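Local coordinates for protein spermidine synthase (Corynebacterium glutamicum ATCC 13032, PDB 3GJY) that probably catalyses aminopropyl transfer from decarboxylated S-adenosylmethionine to putrescine, making spermidine, on a Rossmann-like methyltransferase-type fold, at residues I163-F168 with K210-G215; V180-H185 with G194-N199; L128-E131 with R137-R140; R105-V110 with S114-V119. All blocks are in the same frame, centred on the assembly; numbering follows the deposited sequence.

How the contacts relate
The chain first forms the beta-alpha-beta unit running from strand 92-96 through helix 102-110 to strand 115-120, and contact 4 closes the short turn between that helix and its outgoing strand. Contact 3 follows in series, folding the loop after helix 123-132 back on the helix just before edge strand 141-145. Arg140 links the two, its carbonyl accepting a hydrogen bond from the backbone N of Asn116. Farther on, contact 1 closes a long loop from strand 160-165 to helix 207-219, and contact 2, joining helix 180-189 to strand 194-202, nests inside it. No loops cross. Contacts 1, 2 and 4 all reach the central mixed sheet.

Contact 1: residues I163-F168 with K210-G215; sequences IIRDVF and KSELAG
Arg165 and Glu212 meet in a buried salt bridge that spans one face of the Rossmann-like, methyltransferase-type sheet: the arginine stands at the C-terminal end of strand 160-165, the glutamate on helix 207-219. It is a worked example of how two elements too far apart for backbone contact can be tied by long side chains alone, since the closest pair of CA atoms, those of Arg165 and Glu212, lies 12.3 Å apart.

The charged interaction carries the whole contact. Two nitrogens of the guanidinium grip the two carboxylate oxygens end-on, and both oxygens use their syn lone pairs. Arg165 NH1 reaches Glu212 OE1 at 2.7 Å, while the companion bond from Arg165 NH2 to Glu212 OE2 is longer at 3.2 Å. The acceptors lie near the guanidinium plane, yet the two flat groups are twisted 38° against each other. A bend at chi3 in Arg165 turns the head group toward the helix, and Glu212 comes to meet it from the opposite direction.

Further hydrogen bonds restrain the arginine: NH2 also donates to Asn199 O, and NH1 makes a weak bond to Phe177 O. With both ends buried, these acceptors and the carboxylate together probably help to hold the positive charge.

Apolar packing comes from outside the pair. Phe182 lies against Arg165, Phe183 against Glu212, and Thr173 touches both. The straighter of the two bonds is the shorter one, with an N-H...O angle of 161° for Arg165 NH1 to Glu212 OE1, against 156° for NH2 to Glu212 OE2.

Contact 2: residues V180-H185 with G194-N199; sequences VEFFEH and GLYVAN
Phe182 and Phe183 of helix 180-189 receive the phenol of Tyr196, which projects from strand 194-202, in the returning half of the beta-alpha-beta crossover that links parallel strands 160-165 and 194-202. One tyrosine reaching between two consecutive helix residues illustrates how a helix can be seated on a sheet through a few aromatic side chains, even though the nearest CA atoms, of Phe183 and Tyr196, are 8.8 Å apart.

The tight part is the buried group of three rings. The edge of Phe183 is turned to the face of Tyr196 in an offset edge-to-face pair, with ring centroids 5.7 Å apart and planes at 78°. Here Phe183 CE1 comes within 3.9 Å of Tyr196 CZ. The second phenylalanine, Phe182, brings CE2 to 4.0 Å from Tyr196 CE1, the two side chains crossing at about a right angle. Tyr196 has its CG anti to the backbone N (chi1 171°), which directs the ring toward the helix, where its hydroxyl meets the edges of both phenylalanines. Met216 of helix 207-219 packs on both Phe183 and Tyr196, and Phe177 makes an edge-to-face pair with Phe182.

The outer side of the helix is looser. Glu184 is exposed and His185 partly so, while Glu181, also partly exposed, turns its carboxylate to His290 and Asp291 near the C terminus.

At the centre, Tyr196 OH lies in the plane of both phenylalanine rings, at their edges: 3.6 Å from Phe182 CE2 and 3.5 Å from Phe183 CE1.

Contact 3: residues L128-E131 with R137-R140; sequences LSRE and RAPR. With FMT (formic acid), chain B.
Arg130 NH2 hydrogen-bonds to Val141 O while lying 3.9 Å from Ala138 N, and its neighbour Arg130 NH1 bonds to Pro136 O while packing against the CA of Arg137 at 3.7 Å. The guanidinium is thus fixed by carbonyls that flank residues 137-140 on both sides in sequence, and what it offers to those residues themselves is van der Waals packing. The case shows how an arginine on a helix can hold a loop mainly through its backbone.

The route taken by the side chain explains the fit. Arg130 leaves the helix with CG anti to the backbone N (chi1 178°), and two bends, at chi2 (57°) and chi3 (66°), carry the guanidinium across to the loop. The group meets Arg137 and Ala138 obliquely. Ala138 adds a methyl contact, its CB 4.3 Å from Arg130 NH2, whereas Arg137 directs its CB away from the helix and meets the guanidinium through CA. A cis peptide bond precedes Pro139, and the loop then turns, with a weak backbone bond of 2.9 Å from Arg140 N to Arg137 O.

One residue earlier in the helix, Ser129 OG lies 2.8 Å from O1 of a formic acid molecule, probably from the crystallisation liquor. That hydroxyl also has Leu125 O, one turn back in the same helix, as a hydrogen-bonding partner.

The contact belongs to the surface of the fold: it joins helix 123-132 to the loop leading into edge strand 141-145 of the Rossmann-like sheet, the helix-to-strand return of a beta-alpha-beta crossover.

Contact 4: residues R105-V110 with S114-V119; sequences RYFADV and SRNTVV
Asn116 and Ser114 reach Phe107 and Ala108 of the helix through different first torsions. Asn116 carries its CG anti to the carbonyl carbon (chi1 -68°), directing the amide at the helix, while Ser114 holds OG between its own backbone N and carbonyl carbon (chi1 69°). The two polar ends are thereby brought together: Asn116 ND2 donates to Ser114 OG at 3.0 Å, on a bent path of 135° and somewhat tilted from the amide plane.

Against the helix these groups pack closely. Asn116 OD1 lies 3.5 Å from Phe107 CB, and Asn116 ND2 is 3.8 Å from Ala108 CB. Ser114 OG approaches the CA of Ala108 at 3.7 Å. Ala108, with only a methyl group, sits where the helix and the start of the strand lie nearest, the CA atoms of Ala108 and Ser114 being 5.9 Å apart.

Water 1 bridges the backbones at their closest pair, lying 2.8 Å from Ser114 O and 3.1 Å from Ala108 O; with other acceptors near it, it may not serve all of them at once.

The buried amide illustrates how one asparagine can address several elements. Its OD1 accepts from His95 NE2 on strand 92-96, and its ND2 also donates to Arg140 O, while Ser114 OG is bonded to Tyr111 O in the intervening turn. The contact thus lies in the second half of the beta-alpha-beta unit 92-96, 102-110, 115-120, where Phe107 packs on Ile93 of the first strand and on Ala78 of helix 69-85, and Asn116 faces the helix from the sheet.

Contact 1: residues I163-F168 with K210-G215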
loop_
_atom_site.group_PDB
_atom_site.type_symbol
_atom_site.label_atom_id
_atom_site.label_comp_id
_atom_site.label_asym_id
_atom_site.label_seq_id
_atom_site.Cartn_x
_atom_site.Cartn_y
_atom_site.Cartn_z
ATOM N N ILE A 163 3.685 7.783 1.459
ATOM C CA ILE A 163 3.496 7.073 0.191
ATOM C C ILE A 163 3.082 5.639 0.525
ATOM O O ILE A 163 3.753 4.975 1.297
ATOM C CB ILE A 163 4.817 7.045 -0.628
ATOM C CG1 ILE A 163 5.222 8.459 -1.072
ATOM C CG2 ILE A 163 4.755 6.096 -1.838
ATOM C CD1 ILE A 163 6.693 8.565 -1.467
ATOM N N ILE A 164 1.978 5.183 -0.074
ATOM C CA ILE A 164 1.500 3.810 0.025
ATOM C C ILE A 164 1.641 3.191 -1.364
ATOM O O ILE A 164 1.033 3.673 -2.315
ATOM C CB ILE A 164 0.030 3.746 0.513
ATOM C CG1 ILE A 164 -0.091 4.457 1.890
ATOM C CG2 ILE A 164 -0.434 2.279 0.583
ATOM C CD1 ILE A 164 -1.443 4.529 2.477
ATOM N N ARG A 165 2.441 2.132 -1.473
ATOM C CA ARG A 165 2.604 1.416 -2.743
ATOM C C ARG A 165 1.744 0.159 -2.695
ATOM O O ARG A 165 1.940 -0.722 -1.827
ATOM C CB ARG A 165 4.050 0.976 -2.994
ATOM C CG ARG A 165 4.259 0.550 -4.419
ATOM C CD ARG A 165 5.488 -0.344 -4.577
ATOM N NE ARG A 165 5.281 -1.637 -3.949
ATOM C CZ ARG A 165 6.280 -2.452 -3.616
ATOM N NH1 ARG A 165 7.540 -2.108 -3.827
ATOM N NH2 ARG A 165 6.003 -3.605 -3.030
ATOM N N ASP A 166 0.803 0.059 -3.620
ATOM C CA ASP A 166 -0.063 -1.124 -3.716
ATOM C C ASP A 166 -0.381 -1.332 -5.171
ATOM O O ASP A 166 -1.484 -1.086 -5.639
ATOM C CB ASP A 166 -1.331 -0.961 -2.865
ATOM C CG ASP A 166 -2.170 -2.232 -2.795
ATOM O OD1 ASP A 166 -1.604 -3.297 -3.006
ATOM O OD2 ASP A 166 -3.401 -2.137 -2.537
ATOM N N VAL A 167 0.644 -1.767 -5.892
ATOM C CA VAL A 167 0.561 -1.974 -7.335
ATOM C C VAL A 167 0.217 -3.440 -7.637
ATOM O O VAL A 167 0.777 -4.369 -7.013
ATOM C CB VAL A 167 1.859 -1.462 -8.072
ATOM C CG1 VAL A 167 2.089 -0.004 -7.792
ATOM C CG2 VAL A 167 3.087 -2.219 -7.704
ATOM N N PHE A 168 -0.679 -3.646 -8.600
ATOM C CA PHE A 168 -0.962 -5.019 -9.127
ATOM C C PHE A 168 -1.082 -6.016 -7.981
ATOM O O PHE A 168 -0.380 -7.046 -7.940
ATOM C CB PHE A 168 0.138 -5.441 -10.101
ATOM C CG PHE A 168 0.378 -4.439 -11.173
ATOM C CD1 PHE A 168 -0.573 -4.241 -12.177
ATOM C CD2 PHE A 168 1.545 -3.687 -11.187
ATOM C CE1 PHE A 168 -0.362 -3.317 -13.189
ATOM C CE2 PHE A 168 1.776 -2.744 -12.198
ATOM C CZ PHE A 168 0.815 -2.567 -13.210
ATOM N N LYS A 210 12.742 -9.713 1.001
ATOM C CA LYS A 210 14.028 -9.445 1.609
ATOM C C LYS A 210 14.860 -8.500 0.722
ATOM O O LYS A 210 15.520 -7.606 1.243
ATOM C CB LYS A 210 14.774 -10.751 1.888
ATOM C CG LYS A 210 14.118 -11.580 2.996
ATOM C CD LYS A 210 14.777 -12.950 3.100
ATOM C CE LYS A 210 14.101 -13.791 4.147
ATOM N NZ LYS A 210 14.770 -15.136 4.188
ATOM N N SER A 211 14.827 -8.684 -0.597
ATOM C CA SER A 211 15.543 -7.777 -1.485
ATOM C C SER A 211 14.936 -6.360 -1.459
ATOM O O SER A 211 15.660 -5.365 -1.543
ATOM C CB SER A 211 15.573 -8.332 -2.905
ATOM O OG SER A 211 16.551 -9.370 -2.988
ATOM N N GLU A 212 13.609 -6.271 -1.323
ATOM C CA GLU A 212 12.990 -4.927 -1.225
ATOM C C GLU A 212 13.498 -4.264 0.035
ATOM O O GLU A 212 13.880 -3.080 0.008
ATOM C CB GLU A 212 11.456 -5.000 -1.189
ATOM C CG GLU A 212 10.853 -5.453 -2.491
ATOM C CD GLU A 212 9.515 -4.848 -2.727
ATOM O OE1 GLU A 212 9.469 -3.617 -2.598
ATOM O OE2 GLU A 212 8.580 -5.567 -3.132
ATOM N N LEU A 213 13.445 -4.996 1.148
ATOM C CA LEU A 213 13.966 -4.455 2.400
ATOM C C LEU A 213 15.442 -4.027 2.324
ATOM O O LEU A 213 15.818 -2.969 2.865
ATOM C CB LEU A 213 13.767 -5.428 3.586
ATOM C CG LEU A 213 12.281 -5.554 3.958
ATOM C CD1 LEU A 213 12.066 -6.874 4.737
ATOM C CD2 LEU A 213 11.845 -4.363 4.793
ATOM N N ALA A 214 16.287 -4.863 1.706
ATOM C CA ALA A 214 17.690 -4.493 1.515
ATOM C C ALA A 214 17.837 -3.135 0.797
ATOM O O ALA A 214 18.617 -2.274 1.211
ATOM C CB ALA A 214 18.465 -5.616 0.765
ATOM N N GLY A 215 17.011 -2.891 -0.225
ATOM C CA GLY A 215 17.091 -1.627 -0.945
ATOM C C GLY A 215 16.575 -0.479 -0.089
ATOM O O GLY A 215 17.164 0.588 -0.064
#

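Contact 2: residues V180-H185 with G194-N199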
loop_
_atom_site.group_PDB
_atom_site.type_symbol
_atom_site.label_atom_id
_atom_site.label_comp_id
_atom_site.label_asym_id
_atom_site.label_seq_id
_atom_site.Cartn_x
_atom_site.Cartn_y
_atom_site.Cartn_z
ATOM N N VAL A 180 16.531 0.337 -5.530
ATOM C CA VAL A 180 17.103 1.453 -4.776
ATOM C C VAL A 180 16.738 2.782 -5.444
ATOM O O VAL A 180 16.368 3.745 -4.765
ATOM C CB VAL A 180 18.617 1.281 -4.682
ATOM C CG1 VAL A 180 19.295 2.607 -4.215
ATOM C CG2 VAL A 180 18.968 0.072 -3.755
ATOM N N GLU A 181 16.766 2.819 -6.772
ATOM C CA GLU A 181 16.445 4.066 -7.469
ATOM C C GLU A 181 15.000 4.487 -7.214
ATOM O O GLU A 181 14.731 5.668 -6.977
ATOM C CB GLU A 181 16.705 3.925 -8.984
ATOM C CG GLU A 181 18.206 3.833 -9.356
ATOM C CD GLU A 181 18.792 2.456 -9.123
ATOM O OE1 GLU A 181 18.038 1.467 -8.934
ATOM O OE2 GLU A 181 20.051 2.368 -9.138
ATOM N N PHE A 182 14.077 3.522 -7.229
ATOM C CA PHE A 182 12.684 3.829 -6.898
ATOM C C PHE A 182 12.560 4.360 -5.476
ATOM O O PHE A 182 11.921 5.385 -5.272
ATOM C CB PHE A 182 11.798 2.602 -7.086
ATOM C CG PHE A 182 10.393 2.791 -6.582
ATOM C CD1 PHE A 182 9.501 3.647 -7.235
ATOM C CD2 PHE A 182 9.961 2.114 -5.439
ATOM C CE1 PHE A 182 8.193 3.805 -6.743
ATOM C CE2 PHE A 182 8.673 2.265 -4.969
ATOM C CZ PHE A 182 7.796 3.110 -5.599
ATOM N N PHE A 183 13.221 3.699 -4.534
ATOM C CA PHE A 183 13.151 4.129 -3.131
ATOM C C PHE A 183 13.758 5.521 -2.951
ATOM O O PHE A 183 13.243 6.321 -2.174
ATOM C CB PHE A 183 13.814 3.124 -2.180
ATOM C CG PHE A 183 13.189 1.751 -2.252
ATOM C CD1 PHE A 183 11.798 1.594 -2.271
ATOM C CD2 PHE A 183 14.002 0.612 -2.333
ATOM C CE1 PHE A 183 11.237 0.308 -2.378
ATOM C CE2 PHE A 183 13.456 -0.658 -2.421
ATOM C CZ PHE A 183 12.080 -0.808 -2.461
ATOM N N GLU A 184 14.816 5.828 -3.723
ATOM C CA GLU A 184 15.435 7.159 -3.650
ATOM C C GLU A 184 14.472 8.242 -4.139
ATOM O O GLU A 184 14.433 9.352 -3.555
ATOM C CB GLU A 184 16.742 7.255 -4.475
ATOM C CG GLU A 184 17.933 6.474 -3.862
ATOM C CD GLU A 184 18.651 7.176 -2.668
ATOM O OE1 GLU A 184 18.115 8.142 -2.058
ATOM O OE2 GLU A 184 19.771 6.712 -2.325
ATOM N N HIS A 185 13.707 7.953 -5.198
ATOM C CA HIS A 185 12.697 8.906 -5.643
ATOM C C HIS A 185 11.638 9.141 -4.557
ATOM O O HIS A 185 11.252 10.284 -4.292
ATOM C CB HIS A 185 12.058 8.454 -6.941
ATOM C CG HIS A 185 12.959 8.596 -8.120
ATOM N ND1 HIS A 185 13.285 7.566 -8.981
ATOM C CD2 HIS A 185 13.668 9.670 -8.531
ATOM C CE1 HIS A 185 14.098 8.041 -9.926
ATOM N NE2 HIS A 185 14.342 9.305 -9.662
ATOM N N GLY A 194 9.023 11.457 6.779
ATOM C CA GLY A 194 7.742 10.894 6.326
ATOM C C GLY A 194 7.786 9.381 6.194
ATOM O O GLY A 194 8.819 8.758 6.408
ATOM N N LEU A 195 6.654 8.797 5.819
ATOM C CA LEU A 195 6.491 7.352 5.820
ATOM C C LEU A 195 6.320 6.785 4.430
ATOM O O LEU A 195 5.483 7.256 3.679
ATOM C CB LEU A 195 5.297 6.959 6.684
ATOM C CG LEU A 195 4.875 5.490 6.725
ATOM C CD1 LEU A 195 5.961 4.707 7.442
ATOM C CD2 LEU A 195 3.513 5.363 7.475
ATOM N N TYR A 196 7.085 5.735 4.131
ATOM C CA TYR A 196 6.852 4.864 2.987
ATOM C C TYR A 196 6.281 3.534 3.494
ATOM O O TYR A 196 6.855 2.905 4.376
ATOM C CB TYR A 196 8.181 4.658 2.218
ATOM C CG TYR A 196 8.091 3.605 1.134
ATOM C CD1 TYR A 196 7.791 3.949 -0.184
ATOM C CD2 TYR A 196 8.296 2.266 1.444
ATOM C CE1 TYR A 196 7.716 2.991 -1.177
ATOM C CE2 TYR A 196 8.217 1.271 0.455
ATOM C CZ TYR A 196 7.925 1.653 -0.872
ATOM O OH TYR A 196 7.830 0.722 -1.875
ATOM N N VAL A 197 5.188 3.086 2.882
ATOM C CA VAL A 197 4.513 1.820 3.250
ATOM C C VAL A 197 4.210 1.071 1.965
ATOM O O VAL A 197 3.604 1.658 1.063
ATOM C CB VAL A 197 3.124 2.058 3.905
ATOM C CG1 VAL A 197 2.436 0.729 4.212
ATOM C CG2 VAL A 197 3.231 2.895 5.138
ATOM N N ALA A 198 4.565 -0.200 1.885
ATOM C CA ALA A 198 4.284 -0.991 0.693
ATOM C C ALA A 198 3.631 -2.314 1.003
ATOM O O ALA A 198 4.042 -3.037 1.919
ATOM C CB ALA A 198 5.575 -1.243 -0.127
ATOM N N ASN A 199 2.654 -2.663 0.178
ATOM C CA ASN A 199 2.151 -4.029 0.146
ATOM C C ASN A 199 3.066 -4.879 -0.726
ATOM O O ASN A 199 3.351 -4.526 -1.870
ATOM C CB ASN A 199 0.736 -4.037 -0.413
ATOM C CG ASN A 199 0.124 -5.407 -0.444
ATOM O OD1 ASN A 199 0.472 -6.279 0.362
ATOM N ND2 ASN A 199 -0.827 -5.596 -1.358
#

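Contact 3: residues L128-E131 with R137-R140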
loop_
_atom_site.group_PDB
_atom_site.type_symbol
_atom_site.label_atom_id
_atom_site.label_comp_id
_atom_site.label_asym_id
_atom_site.label_seq_id
_atom_site.Cartn_x
_atom_site.Cartn_y
_atom_site.Cartn_z
ATOM N N LEU A 128 -14.614 4.148 -13.067
ATOM C CA LEU A 128 -15.537 3.374 -12.210
ATOM C C LEU A 128 -15.382 3.750 -10.741
ATOM O O LEU A 128 -16.353 3.790 -10.010
ATOM C CB LEU A 128 -15.309 1.856 -12.373
ATOM C CG LEU A 128 -15.762 1.297 -13.711
ATOM C CD1 LEU A 128 -15.317 -0.176 -13.834
ATOM C CD2 LEU A 128 -17.268 1.413 -13.872
ATOM N N SER A 129 -14.134 3.995 -10.299
ATOM C CA SER A 129 -13.905 4.382 -8.910
ATOM C C SER A 129 -14.631 5.675 -8.575
ATOM O O SER A 129 -15.358 5.760 -7.558
ATOM C CB SER A 129 -12.424 4.536 -8.578
ATOM O OG SER A 129 -11.730 3.297 -8.745
ATOM N N ARG A 130 -14.465 6.691 -9.440
ATOM C CA ARG A 130 -15.135 7.977 -9.189
ATOM C C ARG A 130 -16.662 7.840 -9.228
ATOM O O ARG A 130 -17.347 8.461 -8.405
ATOM C CB ARG A 130 -14.652 9.001 -10.230
ATOM C CG ARG A 130 -15.273 10.394 -10.151
ATOM C CD ARG A 130 -15.095 11.089 -8.817
ATOM N NE ARG A 130 -13.687 11.403 -8.544
ATOM C CZ ARG A 130 -13.220 11.722 -7.342
ATOM N NH1 ARG A 130 -14.027 11.670 -6.289
ATOM N NH2 ARG A 130 -11.916 12.014 -7.184
ATOM N N GLU A 131 -17.181 7.011 -10.140
ATOM C CA GLU A 131 -18.633 6.906 -10.307
ATOM C C GLU A 131 -19.268 6.042 -9.211
ATOM O O GLU A 131 -20.313 6.403 -8.659
ATOM C CB GLU A 131 -18.986 6.317 -11.682
ATOM C CG GLU A 131 -18.631 7.163 -12.914
ATOM C CD GLU A 131 -19.324 8.497 -13.012
ATOM O OE1 GLU A 131 -20.315 8.757 -12.272
ATOM O OE2 GLU A 131 -18.833 9.304 -13.849
ATOM N N ARG A 137 -14.984 13.705 -2.881
ATOM C CA ARG A 137 -14.505 14.515 -4.009
ATOM C C ARG A 137 -13.027 14.892 -3.884
ATOM O O ARG A 137 -12.453 14.893 -2.763
ATOM C CB ARG A 137 -15.338 15.802 -4.124
ATOM C CG ARG A 137 -15.125 16.806 -3.028
ATOM C CD ARG A 137 -15.985 18.024 -3.261
ATOM N NE ARG A 137 -15.687 19.041 -2.270
ATOM C CZ ARG A 137 -16.121 20.297 -2.365
ATOM N NH1 ARG A 137 -15.803 21.188 -1.437
ATOM N NH2 ARG A 137 -16.905 20.639 -3.375
ATOM N N ALA A 138 -12.424 15.211 -5.028
ATOM C CA ALA A 138 -11.080 15.785 -5.008
ATOM C C ALA A 138 -11.119 17.138 -4.264
ATOM O O ALA A 138 -12.090 17.884 -4.424
ATOM C CB ALA A 138 -10.568 15.979 -6.431
ATOM N N PRO A 139 -10.084 17.481 -3.468
ATOM C CA PRO A 139 -8.789 16.806 -3.337
ATOM C C PRO A 139 -8.745 15.756 -2.208
ATOM O O PRO A 139 -7.676 15.173 -1.970
ATOM C CB PRO A 139 -7.846 17.970 -3.013
ATOM C CG PRO A 139 -8.707 18.880 -2.161
ATOM C CD PRO A 139 -10.052 18.828 -2.848
ATOM N N ARG A 140 -9.858 15.482 -1.532
ATOM C CA ARG A 140 -9.824 14.459 -0.447
ATOM C C ARG A 140 -9.391 13.131 -1.027
ATOM O O ARG A 140 -8.548 12.451 -0.453
ATOM C CB ARG A 140 -11.162 14.366 0.290
ATOM C CG ARG A 140 -11.436 15.630 1.094
ATOM C CD ARG A 140 -12.763 15.501 1.805
ATOM N NE ARG A 140 -12.680 14.447 2.796
ATOM C CZ ARG A 140 -13.722 13.768 3.283
ATOM N NH1 ARG A 140 -13.517 12.815 4.189
ATOM N NH2 ARG A 140 -14.972 14.025 2.871
HETATM C C FMT B . -7.947 2.161 -8.539
HETATM O O1 FMT B . -9.041 2.674 -8.760
HETATM O O2 FMT B . -6.926 2.783 -8.260
#

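Contact 4: residues R105-V110 with S114-V119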
loop_
_atom_site.group_PDB
_atom_site.type_symbol
_atom_site.label_atom_id
_atom_site.label_comp_id
_atom_site.label_asym_id
_atom_site.label_seq_id
_atom_site.Cartn_x
_atom_site.Cartn_y
_atom_site.Cartn_z
ATOM N N ARG A 105 -9.905 6.143 0.171
ATOM C CA ARG A 105 -11.231 6.393 0.760
ATOM C C ARG A 105 -11.208 6.205 2.290
ATOM O O ARG A 105 -11.820 6.971 3.054
ATOM C CB ARG A 105 -12.211 5.431 0.080
ATOM C CG ARG A 105 -13.641 5.375 0.652
ATOM C CD ARG A 105 -14.434 4.402 -0.209
ATOM N NE ARG A 105 -15.792 4.125 0.267
ATOM C CZ ARG A 105 -16.162 3.022 0.906
ATOM N NH1 ARG A 105 -15.272 2.093 1.264
ATOM N NH2 ARG A 105 -17.446 2.854 1.164
ATOM N N TYR A 106 -10.487 5.171 2.732
ATOM C CA TYR A 106 -10.348 4.901 4.157
ATOM C C TYR A 106 -9.635 6.054 4.873
ATOM O O TYR A 106 -10.136 6.608 5.867
ATOM C CB TYR A 106 -9.555 3.589 4.319
ATOM C CG TYR A 106 -9.262 3.261 5.753
ATOM C CD1 TYR A 106 -10.176 2.533 6.526
ATOM C CD2 TYR A 106 -8.087 3.682 6.353
ATOM C CE1 TYR A 106 -9.914 2.240 7.860
ATOM C CE2 TYR A 106 -7.818 3.424 7.701
ATOM C CZ TYR A 106 -8.747 2.704 8.451
ATOM O OH TYR A 106 -8.476 2.436 9.772
ATOM N N PHE A 107 -8.446 6.421 4.358
ATOM C CA PHE A 107 -7.689 7.486 5.008
ATOM C C PHE A 107 -8.394 8.820 4.923
ATOM O O PHE A 107 -8.265 9.654 5.821
ATOM C CB PHE A 107 -6.254 7.596 4.472
ATOM C CG PHE A 107 -5.364 6.491 4.957
ATOM C CD1 PHE A 107 -5.011 6.414 6.279
ATOM C CD2 PHE A 107 -4.985 5.472 4.105
ATOM C CE1 PHE A 107 -4.203 5.363 6.740
ATOM C CE2 PHE A 107 -4.203 4.402 4.563
ATOM C CZ PHE A 107 -3.812 4.358 5.892
ATOM N N ALA A 108 -9.120 9.042 3.832
ATOM C CA ALA A 108 -9.877 10.303 3.704
ATOM C C ALA A 108 -10.945 10.424 4.811
ATOM O O ALA A 108 -11.245 11.537 5.286
ATOM C CB ALA A 108 -10.507 10.430 2.347
ATOM N N ASP A 109 -11.500 9.287 5.239
ATOM C CA ASP A 109 -12.498 9.353 6.306
ATOM C C ASP A 109 -11.873 9.452 7.708
ATOM O O ASP A 109 -12.340 10.219 8.566
ATOM C CB ASP A 109 -13.425 8.136 6.251
ATOM C CG ASP A 109 -14.651 8.325 7.124
ATOM O OD1 ASP A 109 -15.466 9.217 6.798
ATOM O OD2 ASP A 109 -14.786 7.598 8.128
ATOM N N VAL A 110 -10.809 8.679 7.923
ATOM C CA VAL A 110 -10.097 8.715 9.208
ATOM C C VAL A 110 -9.486 10.102 9.468
ATOM O O VAL A 110 -9.537 10.609 10.603
ATOM C CB VAL A 110 -9.010 7.648 9.255
ATOM C CG1 VAL A 110 -8.135 7.771 10.524
ATOM C CG2 VAL A 110 -9.672 6.269 9.217
ATOM N N SER A 114 -7.221 15.298 5.213
ATOM C CA SER A 114 -6.144 14.758 4.370
ATOM C C SER A 114 -6.468 14.861 2.879
ATOM O O SER A 114 -7.643 14.895 2.477
ATOM C CB SER A 114 -5.812 13.307 4.758
ATOM O OG SER A 114 -6.863 12.396 4.421
ATOM N N ARG A 115 -5.410 14.975 2.094
ATOM C CA ARG A 115 -5.500 14.928 0.650
ATOM C C ARG A 115 -4.865 13.644 0.174
ATOM O O ARG A 115 -3.655 13.449 0.378
ATOM C CB ARG A 115 -4.755 16.104 0.037
ATOM C CG ARG A 115 -5.484 17.448 0.223
ATOM C CD ARG A 115 -4.844 18.573 -0.578
ATOM N NE ARG A 115 -3.637 19.058 0.067
ATOM C CZ ARG A 115 -2.659 19.738 -0.553
ATOM N NH1 ARG A 115 -2.698 19.959 -1.880
ATOM N NH2 ARG A 115 -1.603 20.181 0.157
ATOM N N ASN A 116 -5.657 12.770 -0.450
ATOM C CA ASN A 116 -5.168 11.462 -0.939
ATOM C C ASN A 116 -5.134 11.493 -2.450
ATOM O O ASN A 116 -6.161 11.764 -3.072
ATOM C CB ASN A 116 -6.114 10.337 -0.489
ATOM C CG ASN A 116 -6.078 10.132 1.016
ATOM O OD1 ASN A 116 -5.324 9.264 1.524
ATOM N ND2 ASN A 116 -6.807 10.966 1.749
ATOM N N THR A 117 -3.962 11.273 -3.026
ATOM C CA THR A 117 -3.829 11.231 -4.485
ATOM C C THR A 117 -3.521 9.805 -4.896
ATOM O O THR A 117 -2.554 9.231 -4.394
ATOM C CB THR A 117 -2.722 12.173 -4.956
ATOM O OG1 THR A 117 -3.063 13.501 -4.544
ATOM C CG2 THR A 117 -2.563 12.136 -6.449
ATOM N N VAL A 118 -4.344 9.241 -5.771
ATOM C CA VAL A 118 -4.165 7.869 -6.236
ATOM C C VAL A 118 -3.667 7.930 -7.672
ATOM O O VAL A 118 -4.312 8.529 -8.516
ATOM C CB VAL A 118 -5.502 7.050 -6.158
ATOM C CG1 VAL A 118 -5.253 5.595 -6.600
ATOM C CG2 VAL A 118 -6.092 7.095 -4.729
ATOM N N VAL A 119 -2.545 7.282 -7.936
ATOM C CA VAL A 119 -2.001 7.161 -9.286
ATOM C C VAL A 119 -2.400 5.790 -9.798
ATOM O O VAL A 119 -1.930 4.741 -9.289
ATOM C CB VAL A 119 -0.471 7.320 -9.334
ATOM C CG1 VAL A 119 0.027 7.224 -10.803
ATOM C CG2 VAL A 119 -0.042 8.622 -8.645
HETATM O O HOH W 1 -9.977 13.697 3.520
#